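Local atomic coordinates of protein VMS1 (Saccharomyces cerevisiae, PDB entry 5WHG), a protein that cleaves polypeptidyl-tRNAs as an endonuclease of the ribosome-associated quality control pathway, releasing incompletely synthesised polypeptides for degradation. Residues L307-R318 against R338-P349. Numbering follows the deposited sequence.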
loop_
_atom_site.group_PDB
_atom_site.type_symbol
_atom_site.label_atom_id
_atom_site.label_comp_id
_atom_site.label_asym_id
_atom_site.label_seq_id
_atom_site.Cartn_x
_atom_site.Cartn_y
_atom_site.Cartn_z
ATOM N N LEU A 307 0.467 -8.030 -8.869
ATOM C CA LEU A 307 -0.583 -7.039 -9.133
ATOM C C LEU A 307 -1.982 -7.648 -9.072
ATOM O O LEU A 307 -2.931 -6.982 -8.644
ATOM C CB LEU A 307 -0.363 -6.357 -10.492
ATOM C CG LEU A 307 0.875 -5.427 -10.538
ATOM C CD1 LEU A 307 1.238 -4.878 -11.950
ATOM C CD2 LEU A 307 0.722 -4.281 -9.547
ATOM N N SER A 308 -2.139 -8.907 -9.459
ATOM C CA SER A 308 -3.474 -9.487 -9.397
ATOM C C SER A 308 -3.888 -9.841 -7.977
ATOM O O SER A 308 -5.085 -9.978 -7.717
ATOM C CB SER A 308 -3.550 -10.707 -10.306
ATOM O OG SER A 308 -2.557 -11.630 -9.936
ATOM N N LYS A 309 -2.942 -9.913 -7.041
ATOM C CA LYS A 309 -3.244 -10.139 -5.630
ATOM C C LYS A 309 -3.196 -8.867 -4.770
ATOM O O LYS A 309 -3.295 -8.971 -3.539
ATOM C CB LYS A 309 -2.280 -11.177 -5.037
ATOM C CG LYS A 309 -2.204 -12.487 -5.808
ATOM C CD LYS A 309 -1.069 -13.348 -5.272
ATOM C CE LYS A 309 -1.114 -14.773 -5.824
ATOM N NZ LYS A 309 -0.622 -14.844 -7.231
ATOM N N CYS A 310 -3.048 -7.674 -5.357
ATOM C CA CYS A 310 -2.931 -6.472 -4.524
ATOM C C CYS A 310 -4.287 -6.006 -4.024
ATOM O O CYS A 310 -5.271 -6.017 -4.765
ATOM C CB CYS A 310 -2.274 -5.319 -5.277
ATOM S SG CYS A 310 -0.527 -5.444 -5.359
ATOM N N ASP A 311 -4.320 -5.581 -2.757
ATOM C CA ASP A 311 -5.477 -4.866 -2.220
ATOM C C ASP A 311 -5.747 -3.602 -3.027
ATOM O O ASP A 311 -6.815 -3.438 -3.622
ATOM C CB ASP A 311 -5.234 -4.498 -0.748
ATOM C CG ASP A 311 -5.568 -5.628 0.225
ATOM O OD1 ASP A 311 -5.289 -6.813 -0.087
ATOM O OD2 ASP A 311 -6.087 -5.312 1.329
ATOM N N ASN A 312 -4.777 -2.688 -3.039
ATOM C CA ASN A 312 -4.871 -1.424 -3.744
ATOM C C ASN A 312 -3.670 -1.252 -4.655
ATOM O O ASN A 312 -2.575 -1.757 -4.377
ATOM C CB ASN A 312 -4.946 -0.243 -2.771
ATOM C CG ASN A 312 -6.166 -0.310 -1.868
ATOM O OD1 ASN A 312 -7.311 -0.217 -2.320
ATOM N ND2 ASN A 312 -5.925 -0.450 -0.586
ATOM N N ILE A 313 -3.889 -0.522 -5.742
ATOM C CA ILE A 313 -2.826 -0.091 -6.637
ATOM C C ILE A 313 -2.874 1.442 -6.704
ATOM O O ILE A 313 -3.715 2.016 -7.408
ATOM C CB ILE A 313 -2.956 -0.741 -8.020
ATOM C CG1 ILE A 313 -2.873 -2.268 -7.872
ATOM C CG2 ILE A 313 -1.872 -0.235 -8.937
ATOM C CD1 ILE A 313 -3.474 -3.087 -9.040
ATOM N N PHE A 314 -1.977 2.110 -5.966
ATOM C CA PHE A 314 -1.898 3.575 -5.916
ATOM C C PHE A 314 -0.973 4.103 -7.012
ATOM O O PHE A 314 0.196 3.715 -7.080
ATOM C CB PHE A 314 -1.401 4.053 -4.548
ATOM C CG PHE A 314 -2.406 3.867 -3.443
ATOM C CD1 PHE A 314 -3.565 4.640 -3.400
ATOM C CD2 PHE A 314 -2.207 2.907 -2.455
ATOM C CE1 PHE A 314 -4.507 4.451 -2.393
ATOM C CE2 PHE A 314 -3.144 2.721 -1.442
ATOM C CZ PHE A 314 -4.295 3.486 -1.414
ATOM N N ILE A 315 -1.490 5.001 -7.847
ATOM C CA ILE A 315 -0.760 5.540 -8.993
ATOM C C ILE A 315 -0.840 7.057 -8.969
ATOM O O ILE A 315 -1.936 7.619 -8.863
ATOM C CB ILE A 315 -1.326 5.026 -10.330
ATOM C CG1 ILE A 315 -1.479 3.518 -10.308
ATOM C CG2 ILE A 315 -0.400 5.405 -11.491
ATOM C CD1 ILE A 315 -1.728 2.941 -11.701
ATOM N N ARG A 316 0.299 7.721 -9.100
ATOM C CA ARG A 316 0.318 9.149 -9.403
ATOM C C ARG A 316 0.882 9.364 -10.799
ATOM O O ARG A 316 2.047 9.033 -11.067
ATOM C CB ARG A 316 1.131 9.983 -8.408
ATOM C CG ARG A 316 1.248 11.409 -8.995
ATOM C CD ARG A 316 1.620 12.507 -8.037
ATOM N NE ARG A 316 3.003 12.437 -7.546
ATOM C CZ ARG A 316 4.108 12.439 -8.298
ATOM N NH1 ARG A 316 4.059 12.478 -9.628
ATOM N NH2 ARG A 316 5.287 12.376 -7.702
ATOM N N ALA A 317 0.060 9.951 -11.671
ATOM C CA ALA A 317 0.475 10.326 -13.024
ATOM C C ALA A 317 -0.386 11.522 -13.437
ATOM O O ALA A 317 -1.479 11.349 -13.979
ATOM C CB ALA A 317 0.324 9.163 -13.994
ATOM N N ARG A 318 0.113 12.733 -13.156
ATOM C CA ARG A 318 -0.655 13.939 -13.467
ATOM C C ARG A 318 -0.825 14.121 -14.970
ATOM O O ARG A 318 -1.911 14.490 -15.438
ATOM C CB ARG A 318 0.017 15.172 -12.871
ATOM C CG ARG A 318 -0.100 15.321 -11.368
ATOM C CD ARG A 318 0.986 16.267 -10.907
ATOM N NE ARG A 318 2.276 15.818 -11.423
ATOM C CZ ARG A 318 3.246 15.310 -10.671
ATOM N NH1 ARG A 318 3.084 15.213 -9.354
ATOM N NH2 ARG A 318 4.383 14.913 -11.236
ATOM N N ARG A 338 -9.419 -1.162 -7.718
ATOM C CA ARG A 338 -8.211 -1.093 -6.895
ATOM C C ARG A 338 -7.301 0.071 -7.274
ATOM O O ARG A 338 -6.481 0.500 -6.451
ATOM C CB ARG A 338 -7.427 -2.395 -7.012
ATOM C CG ARG A 338 -8.175 -3.595 -6.518
ATOM C CD ARG A 338 -7.401 -4.855 -6.830
ATOM N NE ARG A 338 -7.145 -4.926 -8.257
ATOM C CZ ARG A 338 -6.173 -5.646 -8.789
ATOM N NH1 ARG A 338 -5.369 -6.336 -7.988
ATOM N NH2 ARG A 338 -5.987 -5.652 -10.105
ATOM N N ILE A 339 -7.413 0.578 -8.497
ATOM C CA ILE A 339 -6.515 1.622 -8.973
ATOM C C ILE A 339 -6.997 2.966 -8.445
ATOM O O ILE A 339 -8.129 3.378 -8.701
ATOM C CB ILE A 339 -6.432 1.613 -10.504
ATOM C CG1 ILE A 339 -5.818 0.294 -10.970
ATOM C CG2 ILE A 339 -5.630 2.779 -10.976
ATOM C CD1 ILE A 339 -5.600 0.189 -12.434
ATOM N N LYS A 340 -6.136 3.653 -7.698
ATOM C CA LYS A 340 -6.547 4.835 -6.957
ATOM C C LYS A 340 -5.437 5.872 -6.945
ATOM O O LYS A 340 -4.249 5.541 -6.894
ATOM C CB LYS A 340 -6.912 4.479 -5.517
ATOM C CG LYS A 340 -7.980 3.415 -5.394
ATOM C CD LYS A 340 -8.081 2.986 -3.958
ATOM C CE LYS A 340 -9.055 1.858 -3.803
ATOM N NZ LYS A 340 -9.289 1.615 -2.364
ATOM N N SER A 341 -5.841 7.138 -6.961
ATOM C CA SER A 341 -4.904 8.212 -6.685
ATOM C C SER A 341 -4.354 8.117 -5.266
ATOM O O SER A 341 -4.946 7.505 -4.372
ATOM C CB SER A 341 -5.578 9.564 -6.859
ATOM O OG SER A 341 -5.752 9.828 -8.226
ATOM N N PHE A 342 -3.206 8.741 -5.071
ATOM C CA PHE A 342 -2.743 9.055 -3.728
ATOM C C PHE A 342 -3.566 10.215 -3.173
ATOM O O PHE A 342 -3.654 11.266 -3.816
ATOM C CB PHE A 342 -1.262 9.435 -3.741
ATOM C CG PHE A 342 -0.323 8.282 -3.985
ATOM C CD1 PHE A 342 0.178 7.543 -2.923
ATOM C CD2 PHE A 342 0.096 7.967 -5.268
ATOM C CE1 PHE A 342 1.078 6.508 -3.127
ATOM C CE2 PHE A 342 0.996 6.913 -5.491
ATOM C CZ PHE A 342 1.490 6.192 -4.419
ATOM N N PRO A 343 -4.173 10.077 -1.995
ATOM C CA PRO A 343 -4.995 11.174 -1.459
ATOM C C PRO A 343 -4.188 12.336 -0.883
ATOM O O PRO A 343 -4.666 13.056 -0.004
ATOM C CB PRO A 343 -5.827 10.479 -0.375
ATOM C CG PRO A 343 -4.962 9.364 0.076
ATOM C CD PRO A 343 -4.255 8.866 -1.158
ATOM N N PHE A 344 -2.973 12.544 -1.371
ATOM C CA PHE A 344 -2.145 13.649 -0.910
ATOM C C PHE A 344 -1.076 13.893 -1.956
ATOM O O PHE A 344 -0.687 12.973 -2.677
ATOM C CB PHE A 344 -1.501 13.339 0.440
ATOM C CG PHE A 344 -1.047 11.933 0.547
ATOM C CD1 PHE A 344 0.144 11.535 -0.040
ATOM C CD2 PHE A 344 -1.837 10.989 1.184
ATOM C CE1 PHE A 344 0.553 10.220 0.025
ATOM C CE2 PHE A 344 -1.437 9.674 1.261
ATOM C CZ PHE A 344 -0.236 9.283 0.678
ATOM N N THR A 345 -0.599 15.133 -2.036
ATOM C CA THR A 345 0.454 15.420 -3.001
ATOM C C THR A 345 1.721 14.651 -2.653
ATOM O O THR A 345 1.967 14.290 -1.497
ATOM C CB THR A 345 0.761 16.909 -3.065
ATOM O OG1 THR A 345 1.279 17.327 -1.799
ATOM C CG2 THR A 345 -0.497 17.683 -3.394
ATOM N N THR A 346 2.527 14.404 -3.679
ATOM C CA THR A 346 3.752 13.631 -3.546
ATOM C C THR A 346 4.829 14.254 -4.419
ATOM O O THR A 346 4.539 15.004 -5.354
ATOM C CB THR A 346 3.527 12.168 -3.928
ATOM O OG1 THR A 346 2.710 12.115 -5.102
ATOM C CG2 THR A 346 2.818 11.442 -2.799
ATOM N N ASN A 347 6.083 13.912 -4.116
ATOM C CA ASN A 347 7.235 14.596 -4.695
ATOM C C ASN A 347 7.736 13.972 -5.990
ATOM O O ASN A 347 6.951 13.695 -6.899
ATOM C CB ASN A 347 8.373 14.641 -3.681
ATOM C CG ASN A 347 8.215 15.765 -2.688
ATOM O OD1 ASN A 347 8.858 16.810 -2.821
ATOM N ND2 ASN A 347 7.346 15.566 -1.688
ATOM N N ARG A 348 9.056 13.785 -6.096
ATOM C CA ARG A 348 9.577 13.168 -7.302
ATOM C C ARG A 348 9.437 11.653 -7.183
ATOM O O ARG A 348 9.359 11.115 -6.076
ATOM C CB ARG A 348 11.035 13.559 -7.510
ATOM C CG ARG A 348 11.440 14.854 -6.768
ATOM C CD ARG A 348 12.884 15.303 -7.054
ATOM N NE ARG A 348 13.767 14.176 -7.365
ATOM C CZ ARG A 348 14.256 13.915 -8.578
ATOM N NH1 ARG A 348 13.966 14.718 -9.596
ATOM N NH2 ARG A 348 15.053 12.863 -8.766
ATOM N N PRO A 349 9.340 10.949 -8.279
ATOM C CA PRO A 349 9.321 9.483 -8.181
ATOM C C PRO A 349 10.682 8.927 -7.796
ATOM O O PRO A 349 11.599 8.874 -8.616
ATOM C CB PRO A 349 8.895 9.036 -9.584
ATOM C CG PRO A 349 8.159 10.218 -10.146
ATOM C CD PRO A 349 8.868 11.426 -9.588
#
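Arg338 reaches back along 307-318 and puts a single nitrogen to work on two backbone carbonyls: NH1 donates to Leu307 O at 2.6 Å and to Cys310 O at 3.2 Å. The second bond is the straighter (165° at the hydrogen) and arrives on a lone pair, nearly in the guanidinium plane; Leu307 O sits tilted from that plane. A bend at chi3 (-57°) swings the guanidinium round so that Ile313 CD1 lies over the centre of one face, 3.7 Å from Arg338 CZ, while a salt bridge to Asp336 holds its NH2. With an alanine here, the carbonyls of Leu307 and Cys310 would probably lose their shared donor and Ile313 CD1 the flat surface beneath it. The backbones then run side by side as parallel strands 313-316 and 339-340, the second at the edge of the mixed sheet of the VLRF1 domain, which binds the 60S subunit; helix 320-323 lies in the connection, making a beta-alpha-beta unit. On the sheet face of Phe314, its CB rests over the Phe342 ring, 3.8 Å from the centroid, and Ser341 O meets the Phe314 ring edge. The extended Lys340 chain passes Phe314 to give NZ to Asn312 OD1 (2.7 Å), and also to Ser181 O and Phe183 O. Farther along, Arg316 CB packs against Phe342 CD2 at 3.9 Å. With CG anti to the backbone N (chi1 171°) and the chain bent at chi3, the Arg316 guanidinium turns its edge to Thr346 OG1, which lies near its plane and accepts from NE; the two side chains lie alongside, pointing opposite ways.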